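Long-range contacts in putative cytoplasmic protein (Enterobacter cloacae, PDB 4HFL), which is the type VI secretion effector Tae4, an amidase that probably cleaves peptidoglycan peptides in rival bacteria and is inhibited by the immunity protein Tai4: residues M17-W25 with T168-K176; L41-N49 with V83-Y91. All blocks are in the same frame, centred on the assembly; numbering follows the deposited sequence.

Interaction 1 (M17-W25 with T168-K176)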
ATOM      1  N   MET A  17      10.276   6.076 -13.338  1.00 24.33           N
ATOM      2  CA  MET A  17      10.248   4.618 -13.500  1.00 23.41           C
ATOM      3  C   MET A  17       9.196   4.070 -12.561  1.00 21.76           C
ATOM      4  O   MET A  17       8.904   4.670 -11.520  1.00 22.06           O
ATOM      5  CB  MET A  17      11.608   3.976 -13.177  1.00 21.73           C
ATOM      6  CG  MET A  17      12.718   4.246 -14.195  1.00 21.92           C
ATOM      7  SD  MET A  17      14.113   3.113 -13.917  1.00 24.70           S
ATOM      8  CE  MET A  17      14.630   3.665 -12.276  1.00 24.48           C
ATOM      9  N   ARG A  18       8.598   2.941 -12.929  1.00 16.98           N
ATOM     10  CA  ARG A  18       7.650   2.292 -12.048  1.00 13.49           C
ATOM     11  C   ARG A  18       8.018   0.818 -11.964  1.00 21.84           C
ATOM     12  O   ARG A  18       8.631   0.275 -12.888  1.00 16.91           O
ATOM     13  CB  ARG A  18       6.231   2.454 -12.574  1.00 18.22           C
ATOM     14  CG  ARG A  18       5.751   3.922 -12.643  1.00 20.84           C
ATOM     15  CD  ARG A  18       4.305   4.008 -13.044  1.00 20.60           C
ATOM     16  NE  ARG A  18       3.881   5.394 -13.209  1.00 21.98           N
ATOM     17  CZ  ARG A  18       2.747   5.769 -13.794  1.00 20.15           C
ATOM     18  NH1 ARG A  18       1.888   4.857 -14.263  1.00 14.91           N
ATOM     19  NH2 ARG A  18       2.471   7.058 -13.903  1.00 18.33           N
ATOM     20  N   PRO A  19       7.641   0.166 -10.863  1.00 20.24           N
ATOM     21  CA  PRO A  19       7.921  -1.271 -10.707  1.00 22.44           C
ATOM     22  C   PRO A  19       7.149  -2.095 -11.729  1.00 17.96           C
ATOM     23  O   PRO A  19       6.032  -1.715 -12.105  1.00 16.64           O
ATOM     24  CB  PRO A  19       7.376  -1.581  -9.300  1.00 21.78           C
ATOM     25  CG  PRO A  19       7.303  -0.286  -8.606  1.00 26.58           C
ATOM     26  CD  PRO A  19       7.002   0.749  -9.664  1.00 20.26           C
ATOM     27  N   ALA A  20       7.729  -3.196 -12.195  1.00 17.98           N
ATOM     28  CA  ALA A  20       7.016  -4.133 -13.070  1.00 14.24           C
ATOM     29  C   ALA A  20       5.812  -4.659 -12.293  1.00 14.77           C
ATOM     30  O   ALA A  20       5.885  -4.873 -11.076  1.00 13.79           O
ATOM     31  CB  ALA A  20       7.937  -5.282 -13.507  1.00 19.97           C
ATOM     32  N   PHE A  21       4.685  -4.828 -12.966  1.00 18.18           N
ATOM     33  CA  PHE A  21       3.508  -5.301 -12.260  1.00 18.97           C
ATOM     34  C   PHE A  21       3.743  -6.703 -11.676  1.00 20.58           C
ATOM     35  O   PHE A  21       3.321  -6.999 -10.560  1.00 21.97           O
ATOM     36  CB  PHE A  21       2.282  -5.299 -13.162  1.00 17.47           C
ATOM     37  CG  PHE A  21       1.046  -5.763 -12.456  1.00 23.45           C
ATOM     38  CD1 PHE A  21       0.419  -4.942 -11.526  1.00 19.58           C
ATOM     39  CD2 PHE A  21       0.526  -7.027 -12.689  1.00 20.67           C
ATOM     40  CE1 PHE A  21      -0.724  -5.371 -10.865  1.00 23.51           C
ATOM     41  CE2 PHE A  21      -0.634  -7.455 -12.017  1.00 24.39           C
ATOM     42  CZ  PHE A  21      -1.242  -6.625 -11.113  1.00 20.28           C
ATOM     43  N   GLY A  22       4.428  -7.554 -12.433  1.00 20.85           N
ATOM     44  CA  GLY A  22       4.670  -8.920 -12.002  1.00 20.21           C
ATOM     45  C   GLY A  22       5.452  -8.967 -10.707  1.00 20.35           C
ATOM     46  O   GLY A  22       5.048  -9.635  -9.760  1.00 20.41           O
ATOM     47  N   ALA A  23       6.573  -8.248 -10.664  1.00 20.97           N
ATOM     48  CA  ALA A  23       7.423  -8.202  -9.479  1.00 25.66           C
ATOM     49  C   ALA A  23       6.692  -7.675  -8.236  1.00 20.66           C
ATOM     50  O   ALA A  23       6.823  -8.226  -7.129  1.00 20.93           O
ATOM     51  CB  ALA A  23       8.652  -7.378  -9.762  1.00 28.87           C
ATOM     52  N   ALA A  24       5.939  -6.595  -8.418  1.00 17.92           N
ATOM     53  CA  ALA A  24       5.150  -6.044  -7.335  1.00 15.48           C
ATOM     54  C   ALA A  24       4.142  -7.094  -6.848  1.00 16.20           C
ATOM     55  O   ALA A  24       4.029  -7.361  -5.654  1.00 15.81           O
ATOM     56  CB  ALA A  24       4.448  -4.768  -7.811  1.00 19.45           C
ATOM     57  N   TRP A  25       3.445  -7.730  -7.785  1.00 18.69           N
ATOM     58  CA  TRP A  25       2.449  -8.740  -7.433  1.00 22.95           C
ATOM     59  C   TRP A  25       3.061  -9.900  -6.650  1.00 25.71           C
ATOM     60  O   TRP A  25       2.454 -10.416  -5.688  1.00 25.87           O
ATOM     61  CB  TRP A  25       1.749  -9.260  -8.696  1.00 26.14           C
ATOM     62  CG  TRP A  25       0.560 -10.113  -8.368  1.00 31.68           C
ATOM     63  CD1 TRP A  25       0.536 -11.477  -8.209  1.00 35.91           C
ATOM     64  CD2 TRP A  25      -0.786  -9.657  -8.139  1.00 25.99           C
ATOM     65  NE1 TRP A  25      -0.746 -11.889  -7.898  1.00 37.54           N
ATOM     66  CE2 TRP A  25      -1.571 -10.792  -7.853  1.00 27.52           C
ATOM     67  CE3 TRP A  25      -1.398  -8.398  -8.151  1.00 22.66           C
ATOM     68  CZ2 TRP A  25      -2.932 -10.697  -7.584  1.00 21.49           C
ATOM     69  CZ3 TRP A  25      -2.743  -8.316  -7.889  1.00 26.76           C
ATOM     70  CH2 TRP A  25      -3.495  -9.454  -7.611  1.00 28.43           C
ATOM     71  N   THR A 168     -14.546   7.040  -0.964  1.00 18.14           N
ATOM     72  CA  THR A 168     -14.930   8.264  -1.655  1.00 19.13           C
ATOM     73  C   THR A 168     -13.999   8.628  -2.809  1.00 18.04           C
ATOM     74  O   THR A 168     -14.319   9.516  -3.604  1.00 19.00           O
ATOM     75  CB  THR A 168     -15.036   9.453  -0.680  1.00 23.58           C
ATOM     76  OG1 THR A 168     -13.787   9.632   0.000  1.00 24.19           O
ATOM     77  CG2 THR A 168     -16.137   9.196   0.351  1.00 23.27           C
ATOM     78  N   ASN A 169     -12.853   7.947  -2.901  1.00 18.58           N
ATOM     79  CA  ASN A 169     -11.905   8.163  -3.984  1.00 18.18           C
ATOM     80  C   ASN A 169     -11.129   6.881  -4.261  1.00 22.81           C
ATOM     81  O   ASN A 169     -10.913   6.071  -3.347  1.00 19.73           O
ATOM     82  CB  ASN A 169     -10.896   9.271  -3.624  1.00 19.18           C
ATOM     83  CG  ASN A 169      -9.834   9.468  -4.710  1.00 26.40           C
ATOM     84  OD1 ASN A 169      -8.816   8.755  -4.757  1.00 24.79           O
ATOM     85  ND2 ASN A 169     -10.081  10.422  -5.600  1.00 17.09           N
ATOM     86  N   ALA A 170     -10.725   6.688  -5.515  1.00 16.67           N
ATOM     87  CA  ALA A 170      -9.705   5.682  -5.835  1.00 15.52           C
ATOM     88  C   ALA A 170      -8.698   6.385  -6.706  1.00 21.09           C
ATOM     89  O   ALA A 170      -9.075   7.162  -7.594  1.00 18.78           O
ATOM     90  CB  ALA A 170     -10.288   4.507  -6.559  1.00 16.72           C
ATOM     91  N   THR A 171      -7.425   6.106  -6.442  1.00 18.76           N
ATOM     92  CA  THR A 171      -6.300   6.730  -7.119  1.00 17.63           C
ATOM     93  C   THR A 171      -5.372   5.585  -7.533  1.00 19.45           C
ATOM     94  O   THR A 171      -5.087   4.683  -6.736  1.00 16.38           O
ATOM     95  CB  THR A 171      -5.586   7.717  -6.160  1.00 20.28           C
ATOM     96  OG1 THR A 171      -6.470   8.803  -5.849  1.00 19.93           O
ATOM     97  CG2 THR A 171      -4.333   8.299  -6.789  1.00 19.95           C
ATOM     98  N   PHE A 172      -4.912   5.628  -8.778  1.00 21.27           N
ATOM     99  CA  PHE A 172      -4.366   4.468  -9.448  1.00 19.73           C
ATOM    100  C   PHE A 172      -3.218   4.814 -10.394  1.00 18.85           C
ATOM    101  O   PHE A 172      -3.323   5.783 -11.180  1.00 17.35           O
ATOM    102  CB  PHE A 172      -5.479   3.792 -10.253  1.00 18.67           C
ATOM    103  CG  PHE A 172      -4.976   2.746 -11.221  1.00 19.17           C
ATOM    104  CD1 PHE A 172      -4.781   1.444 -10.797  1.00 17.31           C
ATOM    105  CD2 PHE A 172      -4.710   3.066 -12.547  1.00 19.58           C
ATOM    106  CE1 PHE A 172      -4.311   0.474 -11.676  1.00 21.51           C
ATOM    107  CE2 PHE A 172      -4.239   2.102 -13.439  1.00 18.06           C
ATOM    108  CZ  PHE A 172      -4.042   0.803 -12.998  1.00 18.11           C
ATOM    109  N   TRP A 173      -2.160   3.995 -10.327  1.00 19.00           N
ATOM    110  CA  TRP A 173      -1.021   4.039 -11.268  1.00 19.86           C
ATOM    111  C   TRP A 173      -0.895   2.718 -12.005  1.00 19.78           C
ATOM    112  O   TRP A 173      -0.842   1.649 -11.378  1.00 15.20           O
ATOM    113  CB  TRP A 173       0.310   4.263 -10.529  1.00 16.66           C
ATOM    114  CG  TRP A 173       0.465   5.598  -9.828  1.00 13.41           C
ATOM    115  CD1 TRP A 173       1.156   6.677 -10.287  1.00 15.86           C
ATOM    116  CD2 TRP A 173      -0.041   5.964  -8.536  1.00 17.30           C
ATOM    117  NE1 TRP A 173       1.085   7.707  -9.377  1.00 17.21           N
ATOM    118  CE2 TRP A 173       0.365   7.292  -8.291  1.00 19.15           C
ATOM    119  CE3 TRP A 173      -0.806   5.300  -7.565  1.00 18.54           C
ATOM    120  CZ2 TRP A 173       0.027   7.976  -7.118  1.00 21.53           C
ATOM    121  CZ3 TRP A 173      -1.136   5.977  -6.404  1.00 23.83           C
ATOM    122  CH2 TRP A 173      -0.725   7.307  -6.192  1.00 23.23           C
ATOM    123  N   SER A 174      -0.809   2.778 -13.330  1.00 17.57           N
ATOM    124  CA  SER A 174      -0.573   1.578 -14.132  1.00 14.79           C
ATOM    125  C   SER A 174       0.836   1.042 -13.902  1.00 16.99           C
ATOM    126  O   SER A 174       1.805   1.811 -13.819  1.00 16.07           O
ATOM    127  CB  SER A 174      -0.748   1.886 -15.634  1.00 24.00           C
ATOM    128  OG  SER A 174      -2.114   1.980 -15.974  1.00 28.64           O
ATOM    129  N   LEU A 175       0.952  -0.278 -13.816  1.00 16.04           N
ATOM    130  CA  LEU A 175       2.262  -0.917 -13.820  1.00 16.93           C
ATOM    131  C   LEU A 175       2.340  -1.862 -15.006  1.00 17.51           C
ATOM    132  O   LEU A 175       1.353  -2.553 -15.317  1.00 21.28           O
ATOM    133  CB  LEU A 175       2.520  -1.662 -12.502  1.00 19.41           C
ATOM    134  CG  LEU A 175       2.519  -0.865 -11.183  1.00 15.71           C
ATOM    135  CD1 LEU A 175       2.859  -1.787 -10.021  1.00 13.86           C
ATOM    136  CD2 LEU A 175       3.487   0.322 -11.202  1.00 13.22           C
ATOM    137  N   LYS A 176       3.497  -1.875 -15.686  1.00 13.60           N
ATOM    138  CA  LYS A 176       3.755  -2.847 -16.739  1.00 18.94           C
ATOM    139  C   LYS A 176       4.418  -4.095 -16.164  1.00 19.43           C
ATOM    140  O   LYS A 176       4.117  -5.184 -16.615  1.00 29.84           O
ATOM    141  CB  LYS A 176       4.641  -2.256 -17.828  1.00 27.39           C
ATOM    142  CG  LYS A 176       3.865  -1.497 -18.883  1.00 39.38           C
ATOM    143  CD  LYS A 176       3.737  -2.309 -20.177  1.00 38.59           C
ATOM    144  CE  LYS A 176       5.091  -2.464 -20.852  1.00 38.90           C
ATOM    145  NZ  LYS A 176       5.002  -2.896 -22.282  1.00 39.41           N
TER
HETATM  146  O   HOH W   1       5.829  -0.406 -14.487  1.00 18.99           O
HETATM  147  O   HOH W   2       4.860  -7.189 -15.299  1.00 25.90           O
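Leu175, just past the end of strand 166-174, carries the apolar part by turning its side chain into the segment that leads into helix 21-30. Its CD2 lies 3.7 Å from Arg18 CB and also meets Pro19 CD, while CD1 reaches Ala24 CB at 4.0 Å. Phe21 crosses Leu175 at about a right angle: the two CB atoms are 3.7 Å apart, and chi1 of -179°, with CG anti to the backbone N, carries the ring past Leu175 toward Gln125.

The polar part centres on Arg18. Its NH1 donates to Ser174 O over 3.1 Å, nearly in the guanidinium plane and onto a carbonyl lone pair, and it also forms a salt bridge with Asp110. Trp173 brings the edge of its indole over one guanidinium face, the two planes perpendicular, with CD1 3.9 Å from Arg18 NH2.

Two waters add bridges: one joins Pro19 O to Lys176 N, the other Lys176 O to Gly22 N. The start of helix 21-30 packs on the C-terminal end of strand 166-174 in the four-stranded antiparallel sheet, Ala24 also touching Leu144 of strand 138-145, which sets a segment near the N-terminus beside the C-terminal residues.

Interaction 2 (L41-N49 with V83-Y91)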
ATOM      1  N   LEU A  41       6.903 -12.475  10.095  1.00 63.08           N
ATOM      2  CA  LEU A  41       7.718 -12.720   8.901  1.00 60.69           C
ATOM      3  C   LEU A  41       8.858 -11.710   8.724  1.00 60.95           C
ATOM      4  O   LEU A  41      10.010 -12.090   8.525  1.00 66.60           O
ATOM      5  CB  LEU A  41       6.848 -12.709   7.645  1.00 53.43           C
ATOM      6  CG  LEU A  41       7.674 -12.745   6.364  1.00 53.39           C
ATOM      7  CD1 LEU A  41       7.885 -14.172   5.931  1.00 56.60           C
ATOM      8  CD2 LEU A  41       7.037 -11.939   5.252  1.00 53.49           C
ATOM      9  N   LEU A  42       8.521 -10.425   8.787  1.00 58.15           N
ATOM     10  CA  LEU A  42       9.483  -9.361   8.513  1.00 52.65           C
ATOM     11  C   LEU A  42      10.476  -9.161   9.646  1.00 49.07           C
ATOM     12  O   LEU A  42      11.482  -8.468   9.476  1.00 46.55           O
ATOM     13  CB  LEU A  42       8.752  -8.053   8.226  1.00 45.35           C
ATOM     14  CG  LEU A  42       7.993  -8.049   6.900  1.00 41.90           C
ATOM     15  CD1 LEU A  42       7.052  -6.836   6.758  1.00 33.38           C
ATOM     16  CD2 LEU A  42       8.983  -8.101   5.746  1.00 42.13           C
ATOM     17  N   GLY A  43      10.186  -9.773  10.796  1.00 49.92           N
ATOM     18  CA  GLY A  43      11.059  -9.728  11.959  1.00 55.01           C
ATOM     19  C   GLY A  43      11.340  -8.332  12.496  1.00 53.02           C
ATOM     20  O   GLY A  43      10.688  -7.363  12.098  1.00 38.88           O
ATOM     21  N   GLY A  44      12.304  -8.240  13.414  1.00 57.54           N
ATOM     22  CA  GLY A  44      12.817  -6.964  13.896  1.00 54.10           C
ATOM     23  C   GLY A  44      11.844  -6.037  14.607  1.00 50.84           C
ATOM     24  O   GLY A  44      10.930  -6.486  15.313  1.00 54.47           O
ATOM     25  N   LYS A  45      12.049  -4.733  14.427  1.00 48.59           N
ATOM     26  CA  LYS A  45      11.210  -3.719  15.073  1.00 51.31           C
ATOM     27  C   LYS A  45       9.781  -3.697  14.532  1.00 52.83           C
ATOM     28  O   LYS A  45       8.843  -3.308  15.231  1.00 54.37           O
ATOM     29  CB  LYS A  45      11.857  -2.331  14.958  1.00 47.61           C
ATOM     30  CG  LYS A  45      11.121  -1.213  15.703  1.00 49.66           C
ATOM     31  CD  LYS A  45      10.708  -1.597  17.146  1.00 56.70           C
ATOM     32  CE  LYS A  45      11.893  -1.883  18.079  1.00 61.71           C
ATOM     33  NZ  LYS A  45      12.315  -3.316  18.068  1.00 61.46           N
ATOM     34  N   VAL A  46       9.615  -4.119  13.285  1.00 53.89           N
ATOM     35  CA  VAL A  46       8.278  -4.282  12.729  1.00 50.78           C
ATOM     36  C   VAL A  46       7.498  -5.339  13.529  1.00 47.14           C
ATOM     37  O   VAL A  46       6.359  -5.088  13.953  1.00 41.90           O
ATOM     38  CB  VAL A  46       8.333  -4.638  11.230  1.00 44.89           C
ATOM     39  CG1 VAL A  46       6.952  -4.994  10.719  1.00 47.69           C
ATOM     40  CG2 VAL A  46       8.903  -3.469  10.431  1.00 40.97           C
ATOM     41  N   GLN A  47       8.123  -6.499  13.756  1.00 44.52           N
ATOM     42  CA  GLN A  47       7.501  -7.565  14.545  1.00 46.24           C
ATOM     43  C   GLN A  47       7.282  -7.138  15.986  1.00 52.93           C
ATOM     44  O   GLN A  47       6.240  -7.427  16.578  1.00 55.94           O
ATOM     45  CB  GLN A  47       8.332  -8.854  14.531  1.00 47.25           C
ATOM     46  CG  GLN A  47       7.895  -9.818  15.637  1.00 54.34           C
ATOM     47  CD  GLN A  47       8.446 -11.220  15.494  1.00 64.53           C
ATOM     48  OE1 GLN A  47       8.549 -11.959  16.476  1.00 68.17           O
ATOM     49  NE2 GLN A  47       8.783 -11.604  14.270  1.00 66.57           N
ATOM     50  N   HIS A  48       8.278  -6.468  16.554  1.00 53.96           N
ATOM     51  CA  HIS A  48       8.156  -5.962  17.916  1.00 56.68           C
ATOM     52  C   HIS A  48       6.953  -5.024  18.084  1.00 48.16           C
ATOM     53  O   HIS A  48       6.134  -5.190  19.008  1.00 45.82           O
ATOM     54  CB  HIS A  48       9.438  -5.238  18.311  1.00 61.91           C
ATOM     55  CG  HIS A  48       9.437  -4.741  19.719  1.00 58.11           C
ATOM     56  ND1 HIS A  48       9.599  -3.411  20.036  1.00 59.73           N
ATOM     57  CD2 HIS A  48       9.288  -5.397  20.893  1.00 57.82           C
ATOM     58  CE1 HIS A  48       9.560  -3.269  21.350  1.00 62.26           C
ATOM     59  NE2 HIS A  48       9.370  -4.458  21.894  1.00 58.86           N
ATOM     60  N   ASN A  49       6.839  -4.038  17.197  1.00 42.93           N
ATOM     61  CA  ASN A  49       5.750  -3.071  17.314  1.00 40.03           C
ATOM     62  C   ASN A  49       4.394  -3.694  16.987  1.00 43.15           C
ATOM     63  O   ASN A  49       3.375  -3.325  17.574  1.00 41.89           O
ATOM     64  CB  ASN A  49       6.023  -1.818  16.478  1.00 40.45           C
ATOM     65  CG  ASN A  49       7.209  -1.023  16.993  1.00 45.07           C
ATOM     66  OD1 ASN A  49       7.504  -1.030  18.185  1.00 47.89           O
ATOM     67  ND2 ASN A  49       7.896  -0.335  16.092  1.00 46.69           N
ATOM     68  N   VAL A  83      10.161   2.520  10.703  1.00 42.27           N
ATOM     69  CA  VAL A  83      11.104   1.762  11.530  1.00 42.77           C
ATOM     70  C   VAL A  83      11.897   0.855  10.597  1.00 47.39           C
ATOM     71  O   VAL A  83      11.827   1.015   9.374  1.00 42.69           O
ATOM     72  CB  VAL A  83      10.423   0.927  12.639  1.00 39.70           C
ATOM     73  CG1 VAL A  83       9.694   1.840  13.650  1.00 41.21           C
ATOM     74  CG2 VAL A  83       9.482  -0.111  12.037  1.00 36.65           C
ATOM     75  N   THR A  84      12.648  -0.086  11.162  1.00 49.93           N
ATOM     76  CA  THR A  84      13.384  -1.068  10.362  1.00 51.42           C
ATOM     77  C   THR A  84      12.880  -2.487  10.616  1.00 49.37           C
ATOM     78  O   THR A  84      12.363  -2.793  11.696  1.00 49.22           O
ATOM     79  CB  THR A  84      14.883  -1.041  10.678  1.00 53.76           C
ATOM     80  OG1 THR A  84      15.075  -1.352  12.066  1.00 60.08           O
ATOM     81  CG2 THR A  84      15.473   0.330  10.375  1.00 50.87           C
ATOM     82  N   GLY A  85      13.023  -3.350   9.619  1.00 45.72           N
ATOM     83  CA  GLY A  85      12.816  -4.770   9.827  1.00 48.82           C
ATOM     84  C   GLY A  85      14.185  -5.374  10.067  1.00 49.47           C
ATOM     85  O   GLY A  85      15.185  -4.644  10.079  1.00 45.49           O
ATOM     86  N   SER A  86      14.254  -6.692  10.225  1.00 51.94           N
ATOM     87  CA  SER A  86      15.532  -7.347  10.473  1.00 52.72           C
ATOM     88  C   SER A  86      16.410  -7.323   9.224  1.00 51.05           C
ATOM     89  O   SER A  86      17.531  -7.821   9.242  1.00 49.44           O
ATOM     90  CB  SER A  86      15.317  -8.786  10.936  1.00 59.41           C
ATOM     91  OG  SER A  86      14.734  -9.566   9.905  1.00 61.41           O
ATOM     92  N   ASP A  87      15.892  -6.740   8.144  1.00 54.03           N
ATOM     93  CA  ASP A  87      16.637  -6.623   6.892  1.00 47.20           C
ATOM     94  C   ASP A  87      17.349  -5.270   6.769  1.00 40.51           C
ATOM     95  O   ASP A  87      18.078  -5.039   5.802  1.00 41.16           O
ATOM     96  CB  ASP A  87      15.715  -6.860   5.682  1.00 43.69           C
ATOM     97  CG  ASP A  87      14.607  -5.814   5.567  1.00 41.47           C
ATOM     98  OD1 ASP A  87      14.410  -5.035   6.526  1.00 41.43           O
ATOM     99  OD2 ASP A  87      13.918  -5.776   4.518  1.00 35.88           O
ATOM    100  N   LYS A  88      17.126  -4.400   7.755  1.00 40.65           N
ATOM    101  CA  LYS A  88      17.738  -3.064   7.831  1.00 43.56           C
ATOM    102  C   LYS A  88      17.130  -2.099   6.808  1.00 46.35           C
ATOM    103  O   LYS A  88      17.637  -0.986   6.589  1.00 45.85           O
ATOM    104  CB  LYS A  88      19.272  -3.125   7.719  1.00 48.91           C
ATOM    105  CG  LYS A  88      19.936  -4.209   8.592  1.00 51.20           C
ATOM    106  CD  LYS A  88      21.389  -4.431   8.174  1.00 56.35           C
ATOM    107  CE  LYS A  88      21.977  -5.745   8.722  1.00 60.07           C
ATOM    108  NZ  LYS A  88      22.213  -5.733  10.200  1.00 61.87           N
ATOM    109  N   LYS A  89      16.029  -2.524   6.193  1.00 42.23           N
ATOM    110  CA  LYS A  89      15.276  -1.643   5.303  1.00 42.92           C
ATOM    111  C   LYS A  89      14.164  -0.931   6.082  1.00 42.15           C
ATOM    112  O   LYS A  89      13.713  -1.428   7.121  1.00 41.55           O
ATOM    113  CB  LYS A  89      14.732  -2.419   4.092  1.00 38.10           C
ATOM    114  CG  LYS A  89      15.837  -3.142   3.297  1.00 42.10           C
ATOM    115  CD  LYS A  89      15.386  -3.543   1.901  1.00 39.84           C
ATOM    116  CE  LYS A  89      16.560  -4.053   1.065  1.00 41.84           C
ATOM    117  NZ  LYS A  89      17.629  -3.025   0.872  1.00 41.44           N
ATOM    118  N   ARG A  90      13.743   0.234   5.587  1.00 35.58           N
ATOM    119  CA  ARG A  90      12.744   1.048   6.276  1.00 41.06           C
ATOM    120  C   ARG A  90      11.299   0.707   5.896  1.00 38.77           C
ATOM    121  O   ARG A  90      10.978   0.462   4.722  1.00 29.18           O
ATOM    122  CB  ARG A  90      13.018   2.541   6.050  1.00 45.26           C
ATOM    123  CG  ARG A  90      14.321   3.032   6.679  1.00 54.58           C
ATOM    124  CD  ARG A  90      14.760   4.354   6.069  1.00 61.41           C
ATOM    125  NE  ARG A  90      15.944   4.904   6.728  1.00 73.54           N
ATOM    126  CZ  ARG A  90      17.199   4.646   6.359  1.00 78.25           C
ATOM    127  NH1 ARG A  90      17.439   3.836   5.332  1.00 79.25           N
ATOM    128  NH2 ARG A  90      18.216   5.193   7.019  1.00 77.17           N
ATOM    129  N   TYR A  91      10.431   0.700   6.905  1.00 33.90           N
ATOM    130  CA  TYR A  91       9.032   0.345   6.733  1.00 32.88           C
ATOM    131  C   TYR A  91       8.126   1.412   7.337  1.00 35.39           C
ATOM    132  O   TYR A  91       8.278   1.767   8.518  1.00 30.26           O
ATOM    133  CB  TYR A  91       8.770  -1.026   7.371  1.00 34.46           C
ATOM    134  CG  TYR A  91       9.444  -2.144   6.604  1.00 35.59           C
ATOM    135  CD1 TYR A  91       8.791  -2.791   5.567  1.00 35.23           C
ATOM    136  CD2 TYR A  91      10.746  -2.533   6.898  1.00 33.71           C
ATOM    137  CE1 TYR A  91       9.418  -3.816   4.848  1.00 35.26           C
ATOM    138  CE2 TYR A  91      11.369  -3.548   6.191  1.00 35.55           C
ATOM    139  CZ  TYR A  91      10.701  -4.180   5.167  1.00 31.68           C
ATOM    140  OH  TYR A  91      11.323  -5.193   4.466  1.00 32.73           O
TER
HETATM  141  O   HOH W   3      12.846 -12.393   9.554  1.00 46.63           O
HETATM  142  O   HOH W   4      14.636  -4.200  13.694  1.00 48.23           O
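The contact sets a beta hairpin against a helix-to-helix junction: strands 82-84 and 90-92 face the break between helices 35-42 and 44-52. Val46 CG2, anti to the carbonyl carbon, rests on the face of the hairpin between the side chains of Val83 and Tyr91, 3.8 Å from Val83 CG2 and 3.9 Å from Tyr91 CB. Lys45 crosses Val83 at about a right angle, its CG lying 3.8 Å from Val83 CB, before the chain bends away. One turn on, Asn49 and Val83 meet from opposite directions, with ND2 of Asn49 3.7 Å from Val83 CG1. Leu42 approaches the far end of the tyrosine, with CD2 3.9 Å from Tyr91 OH.

The backbone bonds between the segments are all weak. Ser86 N points almost straight at Leu42 O over 3.4 Å, whereas Thr84 O receives more bent bonds from Lys45 N and Val46 N. Gly44, with positive phi, has no side chain where its main chain passes close to Gly85 and Ser86.

Within the hairpin, Asp87 OD2 accepts from Tyr91 OH at 2.7 Å and also bonds the hydroxyl of Tyr69, so one carboxylate oxygen ties the ring end to helix 59-69. Asp87 OD1 takes the N-H of Lys89, met from above the carboxylate plane. This bond makes an Asx turn, set within a hairpin whose Gly85-Lys88 corner is a type I beta turn.

How the interactions relate
Interactions 1 and 2 lie on opposite sides of the chain's centre, with their own centres 24 Å apart and about 12 Å between nearest atoms, so they do not touch. Interaction 1 joins residues near the two ends of the chain, and interaction 2 is nested inside the loop it closes. Helices 21-30 and 35-42 follow each other in sequence and lead from one contact to the other. The sheets differ: interaction 1 uses a strand of the four-stranded antiparallel sheet, interaction 2 the separate two-stranded hairpin. Together they illustrate how the N-terminal helices of this amidase meet the rest of the chain at two separate places, the C-terminal strand with the residues after it and a two-stranded hairpin.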